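Local structure of putative N-acetylmuramoyl-L-alanine amidase (Neisseria meningitidis MC58, 3CZX) at residues E26-L29 and A30-M33; I36-S39 and I40-D44; S132-A135 and Y136-G140; W115-R118 and G119-F123. The protein probably hydrolyses the link between N-acetylmuramoyl and L-amino acid residues in bacterial cell-wall glycopeptides, using a bound zinc ion. All coordinates share one frame; numbering follows the deposited sequence.

Overall arrangement
From the N terminus the order is contact 1, contact 2, contact 4 and contact 3, strictly in series: each joins adjoining residues, and none nests in or crosses another. Contacts 1 and 2 are successive parts of helix 26-45, with centres about 16 Å apart; the first starts at the zinc ligand Glu26, while the second lies away from the metal. Contact 4 closes a turn in the loop between helix 99-113 and strand 123-125, on the opposite side of the chain's centre from both. Contact 3 forms the short helix 134-138, which leads into strand 142-145 of the mixed sheet and whose Arg133 lies near the zinc site.

Contact 1. Residues E26-L29 and A30-M33; sequences EADL and AQDM. With ZN (zinc ion), chain E.
Asp28 O is held by two partners. Asp32 N donates to Asp28 O at 3.1 Å, tilted 29° from the carbonyl plane, and water 1 lies 2.8 Å from Asp28 O. The same water is 2.8 Å from Asp32 OD1, so it can link the carbonyl and the carboxylate one turn on, though it has more acceptors in reach than protons to give. With CG beside its own backbone N (chi1 -81°), the Asp32 carboxylate turns back to the preceding turn, its CG 3.6 Å from Asp28 O. OD2 makes salt bridges with Lys162 of its own chain and of the second subunit, and OD1 a hydrogen bond with Trp163 of that subunit. Asp28 itself is paired with Lys56 and Arg25.

This is the first part of helix 26-45, and in this zinc amidase fold it starts at a metal ligand. Successive i to i+4 bonds begin with Ala30 N to Glu26 O at 2.8 Å. The Glu26 side chain leaves the helix fully extended (chi1 -180°) and binds the zinc ion through OE2 at 2.1 Å, whereas OE1 stays 3.2 Å from the zinc ion, so the carboxylate is monodentate. OE1 accepts from Ala19 N and OE2 also from Thr79 N, which fixes the rotation of the group; His12, His78 and waters 2 and 3 complete the site.

On another side, the bent selenomethionine Met33 returns its CE to 4.2 Å from Leu29 CB. Both side chains pack against Phe158 of helix 152-177.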
loop_
_atom_site.group_PDB
_atom_site.type_symbol
_atom_site.label_atom_id
_atom_site.label_comp_id
_atom_site.label_asym_id
_atom_site.label_seq_id
_atom_site.Cartn_x
_atom_site.Cartn_y
_atom_site.Cartn_z
ATOM N N GLU A 26 10.165 -2.020 9.102
ATOM C CA GLU A 26 9.012 -2.647 9.778
ATOM C C GLU A 26 7.836 -1.700 9.910
ATOM O O GLU A 26 6.689 -2.075 9.661
ATOM C CB GLU A 26 9.416 -3.196 11.149
ATOM C CG GLU A 26 8.254 -3.878 11.916
ATOM C CD GLU A 26 8.674 -4.579 13.170
ATOM O OE1 GLU A 26 9.880 -4.539 13.499
ATOM O OE2 GLU A 26 7.789 -5.205 13.818
ATOM N N ALA A 27 8.089 -0.468 10.302
ATOM C CA ALA A 27 7.019 0.504 10.534
ATOM C C ALA A 27 6.185 0.697 9.267
ATOM O O ALA A 27 4.954 0.892 9.334
ATOM C CB ALA A 27 7.586 1.821 10.979
ATOM N N ASP A 28 6.860 0.662 8.122
ATOM C CA ASP A 28 6.220 0.959 6.840
ATOM C C ASP A 28 5.445 -0.261 6.415
ATOM O O ASP A 28 4.345 -0.128 5.859
ATOM C CB ASP A 28 7.290 1.320 5.795
ATOM C CG ASP A 28 8.070 2.588 6.169
ATOM O OD1 ASP A 28 7.562 3.414 6.965
ATOM O OD2 ASP A 28 9.196 2.746 5.642
ATOM N N LEU A 29 6.045 -1.450 6.571
ATOM C CA LEU A 29 5.357 -2.707 6.211
ATOM C C LEU A 29 4.111 -2.906 7.092
ATOM O O LEU A 29 3.041 -3.377 6.607
ATOM C CB LEU A 29 6.311 -3.912 6.311
ATOM C CG LEU A 29 7.553 -3.870 5.407
ATOM C CD1 LEU A 29 8.631 -4.943 5.784
ATOM C CD2 LEU A 29 7.129 -3.999 3.964
ATOM N N ALA A 30 4.219 -2.550 8.372
ATOM C CA ALA A 30 3.110 -2.693 9.307
ATOM C C ALA A 30 1.966 -1.712 8.965
ATOM O O ALA A 30 0.779 -2.087 9.010
ATOM C CB ALA A 30 3.611 -2.514 10.752
ATOM N N GLN A 31 2.301 -0.465 8.635
ATOM C CA GLN A 31 1.354 0.517 8.135
ATOM C C GLN A 31 0.610 -0.049 6.912
ATOM O O GLN A 31 -0.610 0.039 6.854
ATOM C CB GLN A 31 2.088 1.826 7.787
ATOM C CG GLN A 31 1.293 2.823 7.013
ATOM C CD GLN A 31 2.081 4.064 6.685
ATOM O OE1 GLN A 31 3.293 3.981 6.477
ATOM N NE2 GLN A 31 1.409 5.223 6.661
ATOM N N ASP A 32 1.330 -0.630 5.962
ATOM C CA ASP A 32 0.686 -1.164 4.762
ATOM C C ASP A 32 -0.274 -2.278 5.167
ATOM O O ASP A 32 -1.414 -2.339 4.679
ATOM C CB ASP A 32 1.677 -1.762 3.773
ATOM C CG ASP A 32 2.364 -0.711 2.902
ATOM O OD1 ASP A 32 1.931 0.466 2.952
ATOM O OD2 ASP A 32 3.339 -1.104 2.212
HETATM N N MSE A 33 0.189 -3.215 6.014
HETATM C CA MSE A 33 -0.693 -4.318 6.399
HETATM C C MSE A 33 -1.965 -3.825 7.056
HETATM O O MSE A 33 -3.063 -4.288 6.686
HETATM C CB MSE A 33 0.026 -5.317 7.304
HETATM C CG MSE A 33 1.083 -6.071 6.592
HETATM SE SE MSE A 33 1.956 -7.499 7.632
HETATM C CE MSE A 33 3.568 -6.513 8.146
HETATM ZN ZN ZN E . 7.881 -5.189 15.960
HETATM O O HOH W 1 3.855 2.134 4.204
HETATM O O HOH W 2 8.573 -5.407 18.138
HETATM O O HOH W 3 8.199 -7.372 16.041
#

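Contact 2. Residues I36-S39 and I40-D44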
loop_
_atom_site.group_PDB
_atom_site.type_symbol
_atom_site.label_atom_id
_atom_site.label_comp_id
_atom_site.label_asym_id
_atom_site.label_seq_id
_atom_site.Cartn_x
_atom_site.Cartn_y
_atom_site.Cartn_z
ATOM N N ILE A 36 -4.266 -1.822 4.427
ATOM C CA ILE A 36 -4.843 -2.640 3.346
ATOM C C ILE A 36 -5.897 -3.556 3.937
ATOM O O ILE A 36 -7.012 -3.700 3.410
ATOM C CB ILE A 36 -3.800 -3.411 2.574
ATOM C CG1 ILE A 36 -2.838 -2.419 1.888
ATOM C CG2 ILE A 36 -4.435 -4.314 1.558
ATOM C CD1 ILE A 36 -1.633 -3.114 1.306
ATOM N N VAL A 37 -5.573 -4.238 5.033
ATOM C CA VAL A 37 -6.565 -5.113 5.619
ATOM C C VAL A 37 -7.784 -4.327 6.061
ATOM O O VAL A 37 -8.898 -4.794 5.870
ATOM C CB VAL A 37 -5.958 -5.942 6.779
ATOM C CG1 VAL A 37 -7.045 -6.784 7.501
ATOM C CG2 VAL A 37 -4.881 -6.860 6.290
ATOM N N ALA A 38 -7.579 -3.165 6.650
ATOM C CA ALA A 38 -8.692 -2.309 7.126
ATOM C C ALA A 38 -9.567 -1.902 5.951
ATOM O O ALA A 38 -10.814 -1.992 6.009
ATOM C CB ALA A 38 -8.152 -1.089 7.840
ATOM N N SER A 39 -8.919 -1.449 4.873
ATOM C CA SER A 39 -9.678 -0.960 3.714
ATOM C C SER A 39 -10.565 -2.049 3.081
ATOM O O SER A 39 -11.686 -1.751 2.675
ATOM C CB SER A 39 -8.740 -0.378 2.667
ATOM O OG SER A 39 -7.966 -1.395 2.087
ATOM N N ILE A 40 -10.084 -3.292 3.033
ATOM C CA ILE A 40 -10.820 -4.409 2.449
ATOM C C ILE A 40 -11.980 -4.803 3.368
ATOM O O ILE A 40 -13.099 -5.092 2.913
ATOM C CB ILE A 40 -9.900 -5.608 2.135
ATOM C CG1 ILE A 40 -8.898 -5.213 1.030
ATOM C CG2 ILE A 40 -10.717 -6.825 1.694
ATOM C CD1 ILE A 40 -7.833 -6.244 0.685
ATOM N N LEU A 41 -11.732 -4.835 4.675
ATOM C CA LEU A 41 -12.817 -5.171 5.601
ATOM C C LEU A 41 -13.942 -4.136 5.485
ATOM O O LEU A 41 -15.123 -4.494 5.482
ATOM C CB LEU A 41 -12.278 -5.290 7.033
ATOM C CG LEU A 41 -11.438 -6.531 7.356
ATOM C CD1 LEU A 41 -10.747 -6.353 8.665
ATOM C CD2 LEU A 41 -12.260 -7.845 7.356
ATOM N N ARG A 42 -13.573 -2.872 5.378
ATOM C CA ARG A 42 -14.572 -1.784 5.190
ATOM C C ARG A 42 -15.224 -1.824 3.805
ATOM O O ARG A 42 -16.475 -1.884 3.709
ATOM C CB ARG A 42 -13.917 -0.447 5.479
ATOM C CG ARG A 42 -13.541 -0.269 6.883
ATOM C CD ARG A 42 -12.571 0.879 7.079
ATOM N NE ARG A 42 -12.416 1.290 8.449
ATOM C CZ ARG A 42 -11.392 1.990 8.942
ATOM N NH1 ARG A 42 -10.380 2.404 8.160
ATOM N NH2 ARG A 42 -11.363 2.316 10.213
ATOM N N ASN A 43 -14.428 -1.846 2.732
ATOM C CA ASN A 43 -14.981 -1.846 1.339
ATOM C C ASN A 43 -15.753 -3.043 0.910
ATOM O O ASN A 43 -16.870 -2.913 0.377
ATOM C CB ASN A 43 -13.867 -1.690 0.301
ATOM C CG ASN A 43 -13.107 -0.418 0.463
ATOM O OD1 ASN A 43 -13.572 0.505 1.123
ATOM N ND2 ASN A 43 -11.915 -0.353 -0.148
ATOM N N ASP A 44 -15.167 -4.223 1.064
ATOM C CA ASP A 44 -15.774 -5.423 0.525
ATOM C C ASP A 44 -16.865 -5.963 1.429
ATOM O O ASP A 44 -17.791 -6.645 0.950
ATOM C CB ASP A 44 -14.731 -6.531 0.283
ATOM C CG ASP A 44 -13.794 -6.221 -0.840
ATOM O OD1 ASP A 44 -13.751 -5.057 -1.298
ATOM O OD2 ASP A 44 -13.106 -7.171 -1.273
#
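The flat amide of Asn43 has Ser39 O above one face, almost straight over CG, with Asn43 CG 2.9 Å from Ser39 O. Because the oxygen stands above the plane, ND2 does not aim a proton at it, and no hydrogen bond is made there. CG beside the backbone N (chi1 -60°) brings the amide back over this carbonyl, which is bonded instead by Asn43 N at 2.7 Å. The other flat group, the Arg42 guanidinium, meets Ala38 obliquely, with NH1 4.2 Å from Ala38 CB; its extended chain runs past Ala38 O, and NH2 ends at Val49 O.

A second grip is at Ile36 O, which takes Ile40 N at 3.1 Å and the hydroxyl of Ser39, OG being 2.8 Å from Ile36 O. Both donors come from the same face of the carbonyl plane; the Ser39 OG, between backbone N and carbonyl carbon (chi1 68°), folds back along the helix to get there.

Helix 26-45 packs against strand 6-10 of the mixed sheet with one face and against helix 152-177 with the next, in an alpha/beta fold. Ile36 and Ile40 run side by side in the same direction, CG2 of Ile36 4.0 Å from CD1 of Ile40, and meet Cys166 and Ala170 respectively. Val37 and Leu41 pair likewise, CG1 of Val37 being 3.9 Å from CD1 of Leu41, and pack on Leu8 of strand 6-10; Val37 meets Cys166 as well.

Contact 3. Residues S132-A135 and Y136-G140; sequences SRLA and YAQAG
Arg133 and Tyr136 make the buried side of this one-turn helix, a partly exposed Leu134 and an exposed Gln138 its solvent side. At the N-cap, Arg133 O receives Tyr136 N at 2.8 Å from well above the carbonyl plane, and weakly Ala137 N at 3.4 Å. Tyr136 CB is pressed to 3.1 Å from that same Arg133 O. The Arg133 chain bends at chi2 (-78°) and again at chi3, which brings its guanidinium obliquely across the phenol ring, the planes 27° apart and Arg133 NH2 4.2 Å from Tyr136 CD1. Its charge is met by a salt bridge from NE to Glu76, while NH2 is bonded to Met59 O; this probably fixes the group beside the zinc ligand His78.

Across the helix, Gln138 N gives Leu134 O a straight bond of 2.7 Å (N-H...O 171°). Beyond it Leu134 CG sits over a face of the Gln138 amide, 3.8 Å from Gln138 NE2, an apolar contact on the exposed side. Gly140, with positive phi, then ends the helix in a Schellman motif, its N bonded to Ala137 O.

Tyr136 is wedged between helix 61-69 and strand 73-77, its OH on Thr9, while Leu134 and Ala137 rest on Leu93 of strand 91-94.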
loop_
_atom_site.group_PDB
_atom_site.type_symbol
_atom_site.label_atom_id
_atom_site.label_comp_id
_atom_site.label_asym_id
_atom_site.label_seq_id
_atom_site.Cartn_x
_atom_site.Cartn_y
_atom_site.Cartn_z
ATOM N N SER A 132 8.540 -6.392 22.220
ATOM C CA SER A 132 8.327 -4.972 22.580
ATOM C C SER A 132 6.877 -4.617 22.923
ATOM O O SER A 132 6.615 -3.706 23.722
ATOM C CB SER A 132 8.841 -4.037 21.455
ATOM O OG SER A 132 7.954 -3.949 20.347
ATOM N N ARG A 133 5.928 -5.340 22.327
ATOM C CA ARG A 133 4.516 -5.117 22.552
ATOM C C ARG A 133 3.868 -6.355 23.181
ATOM O O ARG A 133 2.666 -6.594 23.006
ATOM C CB ARG A 133 3.818 -4.763 21.228
ATOM C CG ARG A 133 4.358 -3.498 20.577
ATOM C CD ARG A 133 3.809 -2.264 21.257
ATOM N NE ARG A 133 2.560 -1.834 20.651
ATOM C CZ ARG A 133 1.938 -0.686 20.909
ATOM N NH1 ARG A 133 2.402 0.147 21.832
ATOM N NH2 ARG A 133 0.815 -0.377 20.264
ATOM N N LEU A 134 4.660 -7.131 23.926
ATOM C CA LEU A 134 4.119 -8.253 24.707
ATOM C C LEU A 134 2.933 -7.803 25.547
ATOM O O LEU A 134 1.952 -8.547 25.692
ATOM C CB LEU A 134 5.205 -8.843 25.606
ATOM C CG LEU A 134 4.889 -10.126 26.382
ATOM C CD1 LEU A 134 4.503 -11.268 25.454
ATOM C CD2 LEU A 134 6.123 -10.502 27.208
ATOM N N ALA A 135 2.989 -6.571 26.078
ATOM C CA ALA A 135 1.848 -6.013 26.850
ATOM C C ALA A 135 0.517 -5.994 26.084
ATOM O O ALA A 135 -0.560 -6.188 26.674
ATOM C CB ALA A 135 2.174 -4.606 27.356
ATOM N N TYR A 136 0.602 -5.767 24.768
ATOM C CA TYR A 136 -0.565 -5.793 23.856
ATOM C C TYR A 136 -1.142 -7.205 23.789
ATOM O O TYR A 136 -2.353 -7.387 23.878
ATOM C CB TYR A 136 -0.113 -5.336 22.462
ATOM C CG TYR A 136 -1.173 -5.062 21.406
ATOM C CD1 TYR A 136 -1.522 -3.750 21.063
ATOM C CD2 TYR A 136 -1.745 -6.098 20.671
ATOM C CE1 TYR A 136 -2.463 -3.480 20.063
ATOM C CE2 TYR A 136 -2.693 -5.846 19.713
ATOM C CZ TYR A 136 -3.040 -4.534 19.386
ATOM O OH TYR A 136 -3.936 -4.252 18.378
ATOM N N ALA A 137 -0.253 -8.182 23.651
ATOM C CA ALA A 137 -0.635 -9.602 23.659
ATOM C C ALA A 137 -1.207 -10.003 25.020
ATOM O O ALA A 137 -2.268 -10.623 25.096
ATOM C CB ALA A 137 0.574 -10.498 23.280
ATOM N N GLN A 138 -0.516 -9.624 26.098
ATOM C CA GLN A 138 -1.019 -9.907 27.464
ATOM C C GLN A 138 -2.402 -9.337 27.731
ATOM O O GLN A 138 -3.232 -9.957 28.444
ATOM C CB GLN A 138 -0.014 -9.435 28.516
ATOM C CG GLN A 138 1.279 -10.219 28.455
ATOM C CD GLN A 138 2.377 -9.649 29.332
ATOM O OE1 GLN A 138 2.423 -8.435 29.600
ATOM N NE2 GLN A 138 3.292 -10.519 29.762
ATOM N N ALA A 139 -2.686 -8.167 27.145
ATOM C CA ALA A 139 -3.981 -7.513 27.323
ATOM C C ALA A 139 -5.099 -8.142 26.505
ATOM O O ALA A 139 -6.236 -7.690 26.590
ATOM C CB ALA A 139 -3.862 -6.041 26.997
ATOM N N GLY A 140 -4.777 -9.160 25.698
ATOM C CA GLY A 140 -5.758 -9.838 24.860
ATOM C C GLY A 140 -5.804 -9.393 23.401
ATOM O O GLY A 140 -6.711 -9.752 22.654
#

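Contact 4. Residues W115-R118 and G119-F123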
loop_
_atom_site.group_PDB
_atom_site.type_symbol
_atom_site.label_atom_id
_atom_site.label_comp_id
_atom_site.label_asym_id
_atom_site.label_seq_id
_atom_site.Cartn_x
_atom_site.Cartn_y
_atom_site.Cartn_z
ATOM N N TRP A 115 4.663 -20.210 3.377
ATOM C CA TRP A 115 5.478 -19.988 4.568
ATOM C C TRP A 115 5.061 -20.979 5.663
ATOM O O TRP A 115 3.887 -21.362 5.768
ATOM C CB TRP A 115 5.263 -18.566 5.098
ATOM C CG TRP A 115 5.817 -17.481 4.207
ATOM C CD1 TRP A 115 6.784 -17.604 3.243
ATOM C CD2 TRP A 115 5.424 -16.103 4.203
ATOM N NE1 TRP A 115 7.002 -16.377 2.625
ATOM C CE2 TRP A 115 6.200 -15.435 3.212
ATOM C CE3 TRP A 115 4.490 -15.374 4.914
ATOM C CZ2 TRP A 115 6.053 -14.072 2.929
ATOM C CZ3 TRP A 115 4.361 -13.994 4.640
ATOM C CH2 TRP A 115 5.155 -13.367 3.655
ATOM N N LYS A 116 6.040 -21.330 6.485
ATOM C CA LYS A 116 5.833 -22.283 7.568
ATOM C C LYS A 116 5.052 -21.635 8.718
ATOM O O LYS A 116 5.359 -20.531 9.089
ATOM C CB LYS A 116 7.208 -22.734 8.074
ATOM C CG LYS A 116 7.149 -23.884 9.090
ATOM C CD LYS A 116 8.421 -23.995 9.908
ATOM C CE LYS A 116 8.247 -25.049 11.030
ATOM N NZ LYS A 116 8.226 -26.452 10.506
ATOM N N LEU A 117 4.067 -22.347 9.257
ATOM C CA LEU A 117 3.387 -21.954 10.504
ATOM C C LEU A 117 4.260 -22.396 11.698
ATOM O O LEU A 117 4.504 -23.607 11.885
ATOM C CB LEU A 117 2.018 -22.623 10.614
ATOM C CG LEU A 117 0.899 -22.134 9.711
ATOM C CD1 LEU A 117 -0.270 -23.108 9.736
ATOM C CD2 LEU A 117 0.548 -20.722 10.178
ATOM N N ARG A 118 4.727 -21.422 12.472
ATOM C CA ARG A 118 5.493 -21.648 13.685
ATOM C C ARG A 118 4.504 -21.850 14.845
ATOM O O ARG A 118 3.344 -21.553 14.731
ATOM C CB ARG A 118 6.422 -20.484 13.955
ATOM C CG ARG A 118 7.415 -20.229 12.803
ATOM C CD ARG A 118 8.017 -18.850 12.875
ATOM N NE ARG A 118 8.851 -18.655 14.049
ATOM C CZ ARG A 118 10.174 -18.867 14.095
ATOM N NH1 ARG A 118 10.839 -19.284 13.046
ATOM N NH2 ARG A 118 10.831 -18.653 15.234
ATOM N N GLY A 119 4.985 -22.350 15.977
ATOM C CA GLY A 119 4.096 -22.593 17.110
ATOM C C GLY A 119 3.038 -23.605 16.772
ATOM O O GLY A 119 3.276 -24.521 15.992
ATOM N N GLU A 120 1.870 -23.444 17.391
ATOM C CA GLU A 120 0.754 -24.367 17.150
ATOM C C GLU A 120 -0.072 -23.811 16.012
ATOM O O GLU A 120 -0.971 -23.021 16.239
ATOM C CB GLU A 120 -0.112 -24.561 18.410
ATOM C CG GLU A 120 -1.109 -25.689 18.198
ATOM C CD GLU A 120 -2.232 -25.728 19.207
ATOM O OE1 GLU A 120 -2.034 -25.291 20.364
ATOM O OE2 GLU A 120 -3.320 -26.202 18.815
ATOM N N ASP A 121 0.263 -24.208 14.796
ATOM C CA ASP A 121 -0.431 -23.731 13.598
ATOM C C ASP A 121 -0.503 -22.210 13.614
ATOM O O ASP A 121 -1.531 -21.616 13.251
ATOM C CB ASP A 121 -1.826 -24.382 13.449
ATOM C CG ASP A 121 -1.765 -25.895 13.303
ATOM O OD1 ASP A 121 -0.789 -26.401 12.719
ATOM O OD2 ASP A 121 -2.707 -26.575 13.761
ATOM N N GLY A 122 0.605 -21.580 14.045
ATOM C CA GLY A 122 0.757 -20.130 14.022
ATOM C C GLY A 122 0.592 -19.413 15.345
ATOM O O GLY A 122 0.846 -18.238 15.447
ATOM N N PHE A 123 0.146 -20.125 16.368
ATOM C CA PHE A 123 -0.072 -19.512 17.692
ATOM C C PHE A 123 1.099 -19.729 18.647
ATOM O O PHE A 123 1.573 -20.855 18.776
ATOM C CB PHE A 123 -1.300 -20.154 18.368
ATOM C CG PHE A 123 -1.448 -19.775 19.833
ATOM C CD1 PHE A 123 -1.860 -18.494 20.195
ATOM C CD2 PHE A 123 -1.195 -20.693 20.872
ATOM C CE1 PHE A 123 -2.002 -18.117 21.515
ATOM C CE2 PHE A 123 -1.356 -20.300 22.191
ATOM C CZ PHE A 123 -1.734 -19.003 22.510
HETATM O O HOH W 4 2.394 -25.607 13.200
HETATM O O HOH W 5 5.006 -25.578 14.164
#
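A tight turn brings the Leu117 side chain and the Arg118 carbonyl against Asp121 and Gly122, in the loop between helix 99-113 and strand 123-125, away from the zinc site. Its main-chain closure is weak: Gly122 N lies 2.8 Å from Arg118 O, but the N-H...O angle is just 128°. Leu117 supplies the apolar part. Its CB points toward the turn, and with CG beside the backbone N (chi1 -72°) the branches lie along the Asp121 peptide, CD2 3.8 Å from Asp121 O and CD1 3.9 Å from Asp121 CA.

Glu120 to Phe123 form a type I' beta turn, closed in both directions: Glu120 N to Phe123 O is 3.0 Å and Phe123 N to Glu120 O is 3.1 Å. Asp121 and Gly122 both have positive phi (Gly122 103°), as this turn type requires, and Gly122 lets Leu117 CD2 come close.

Waters fill in the solvent side. Water 5 lies 2.7 Å from Gly119 O and within reach of Leu117 O, with more acceptors about it than protons; water 4 accepts from Asp121 N at 3.0 Å and may donate to Leu117 O. The bent Arg118 chain heads off instead to a salt bridge with Glu91, and Glu120 pairs with Lys99 of helix 99-113.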